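Local coordinates for protein uronate isomerase (PDB 2Q01) that catalyses the isomerisation of D-glucuronate to D-fructuronate and of D-galacturonate to D-tagaturonate in bacterial uronate metabolism, at residues B[252-257]-B[290-295]. Residues are numbered along the deposited sequence; the frame is centred on the assembly and turned at random.
Sequences HGHPTA and QMLTEM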
loop_
_atom_site.group_PDB
_atom_site.type_symbol
_atom_site.label_atom_id
_atom_site.label_comp_id
_atom_site.label_asym_id
_atom_site.label_seq_id
_atom_site.Cartn_x
_atom_site.Cartn_y
_atom_site.Cartn_z
ATOM N N HIS B 252 18.846 -16.551 -2.903
ATOM C CA HIS B 252 19.110 -16.223 -1.502
ATOM C C HIS B 252 17.845 -15.836 -0.744
ATOM O O HIS B 252 17.334 -14.731 -0.897
ATOM C CB HIS B 252 20.165 -15.114 -1.413
ATOM C CG HIS B 252 21.350 -15.362 -2.292
ATOM N ND1 HIS B 252 22.400 -16.165 -1.906
ATOM C CD2 HIS B 252 21.616 -14.982 -3.563
ATOM C CE1 HIS B 252 23.277 -16.243 -2.890
ATOM N NE2 HIS B 252 22.826 -15.533 -3.907
ATOM N N GLY B 253 17.346 -16.762 0.072
ATOM C CA GLY B 253 16.165 -16.527 0.898
ATOM C C GLY B 253 16.534 -16.177 2.329
ATOM O O GLY B 253 16.439 -17.010 3.228
ATOM N N HIS B 254 16.960 -14.934 2.529
ATOM C CA HIS B 254 17.362 -14.445 3.834
ATOM C C HIS B 254 16.169 -13.776 4.509
ATOM O O HIS B 254 15.216 -13.415 3.817
ATOM C CB HIS B 254 18.514 -13.446 3.682
ATOM C CG HIS B 254 19.803 -14.058 3.233
ATOM N ND1 HIS B 254 20.938 -13.311 3.003
ATOM C CD2 HIS B 254 20.138 -15.342 2.959
ATOM C CE1 HIS B 254 21.918 -14.107 2.612
ATOM N NE2 HIS B 254 21.459 -15.345 2.578
ATOM N N PRO B 255 16.201 -13.624 5.857
ATOM C CA PRO B 255 15.172 -12.851 6.571
ATOM C C PRO B 255 15.105 -11.379 6.158
ATOM O O PRO B 255 14.032 -10.779 6.188
ATOM C CB PRO B 255 15.616 -12.942 8.038
ATOM C CG PRO B 255 16.490 -14.124 8.109
ATOM C CD PRO B 255 17.183 -14.202 6.797
ATOM N N THR B 256 16.248 -10.800 5.800
ATOM C CA THR B 256 16.318 -9.399 5.414
ATOM C C THR B 256 17.040 -9.250 4.086
ATOM O O THR B 256 17.633 -10.208 3.575
ATOM C CB THR B 256 17.079 -8.562 6.460
ATOM O OG1 THR B 256 18.402 -9.089 6.620
ATOM C CG2 THR B 256 16.353 -8.556 7.804
ATOM N N ALA B 257 16.997 -8.041 3.532
ATOM C CA ALA B 257 17.731 -7.723 2.310
ATOM C C ALA B 257 19.114 -7.143 2.623
ATOM O O ALA B 257 19.805 -6.658 1.725
ATOM C CB ALA B 257 16.925 -6.755 1.448
ATOM N N GLN B 290 27.016 -10.123 4.894
ATOM C CA GLN B 290 28.352 -10.149 4.291
ATOM C C GLN B 290 28.434 -11.152 3.151
ATOM O O GLN B 290 29.068 -10.889 2.133
ATOM C CB GLN B 290 29.435 -10.439 5.340
ATOM C CG GLN B 290 30.860 -10.568 4.770
ATOM C CD GLN B 290 31.294 -9.344 3.980
ATOM O OE1 GLN B 290 30.997 -8.207 4.353
ATOM N NE2 GLN B 290 32.008 -9.572 2.883
ATOM N N MET B 291 27.764 -12.288 3.320
ATOM C CA MET B 291 27.723 -13.324 2.291
ATOM C C MET B 291 26.952 -12.936 1.031
ATOM O O MET B 291 27.251 -13.446 -0.041
ATOM C CB MET B 291 27.192 -14.641 2.857
ATOM C CG MET B 291 28.177 -15.366 3.776
ATOM S SD MET B 291 29.859 -15.538 3.122
ATOM C CE MET B 291 29.559 -16.658 1.773
ATOM N N LEU B 292 25.972 -12.039 1.154
ATOM C CA LEU B 292 25.287 -11.495 -0.021
ATOM C C LEU B 292 26.275 -10.768 -0.918
ATOM O O LEU B 292 26.275 -10.965 -2.131
ATOM C CB LEU B 292 24.131 -10.565 0.369
ATOM C CG LEU B 292 22.751 -11.203 0.577
ATOM C CD1 LEU B 292 21.662 -10.137 0.633
ATOM C CD2 LEU B 292 22.424 -12.234 -0.509
ATOM N N THR B 293 27.132 -9.954 -0.305
ATOM C CA THR B 293 28.210 -9.249 -1.007
ATOM C C THR B 293 29.267 -10.216 -1.543
ATOM O O THR B 293 29.806 -10.021 -2.628
ATOM C CB THR B 293 28.865 -8.211 -0.080
ATOM O OG1 THR B 293 27.878 -7.255 0.312
ATOM C CG2 THR B 293 30.019 -7.470 -0.763
ATOM N N GLU B 294 29.536 -11.271 -0.783
ATOM C CA GLU B 294 30.560 -12.230 -1.150
ATOM C C GLU B 294 30.142 -13.038 -2.372
ATOM O O GLU B 294 30.970 -13.305 -3.243
ATOM C CB GLU B 294 30.896 -13.130 0.041
ATOM C CG GLU B 294 32.372 -13.501 0.134
ATOM C CD GLU B 294 33.294 -12.316 0.424
ATOM O OE1 GLU B 294 34.373 -12.236 -0.205
ATOM O OE2 GLU B 294 32.954 -11.474 1.278
ATOM N N MET B 295 28.850 -13.378 -2.451
ATOM C CA MET B 295 28.289 -14.102 -3.603
ATOM C C MET B 295 28.279 -13.240 -4.859
ATOM O O MET B 295 28.382 -13.756 -5.968
ATOM C CB MET B 295 26.862 -14.595 -3.322
ATOM C CG MET B 295 26.711 -15.670 -2.247
ATOM S SD MET B 295 27.267 -17.315 -2.687
ATOM C CE MET B 295 28.814 -17.411 -1.808
#
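Leu292 on helix 281-302 sets its branched end against the imidazoles of both His252 and His254. Its CD2 lies 3.8 Å from His252 CG and makes an off-centre CH-pi contact with that ring, 4.2 Å from the centroid and 29° from the ring normal. The branch point meets the second histidine: Leu292 CG is 3.6 Å from His254 CE1, the two side chains approaching from opposite directions. The other methyl, CD1, reaches the loop backbone, 4.1 Å from Ala257 O. One turn further along the helix, Met295 packs against the far end of the His252 ring, its CG 3.5 Å from His252 CE1. Bends at chi2 and chi3 (-73° and 104°) carry the rest of the Met295 chain away from the loop, yet SD stays at the ring edge, 5.2 Å from the centroid. No hydrogen bond joins the two segments, and every residue that touches is buried.

Outside this first shell, polar partners hold His252: NE2 is hydrogen-bonded to Ser250 OG, which limits rotation of the ring, and the backbone pairs with Gln307 and His309. The His254 backbone bonds to Gly311. CB of His252 lies 4.2 Å above one face of the His254 ring, offset toward its rim. Met306 of strand 305-308 touches both His252 and Leu292, and His235 and Arg239 of helix 228-244 touch Met295. The contact packs the second helix of a beta-alpha-beta crossover, between the parallel neighbours 249-252 and 305-308, against the loop that opens it, consistent with the TIM-barrel fold of metallo-dependent hydrolases.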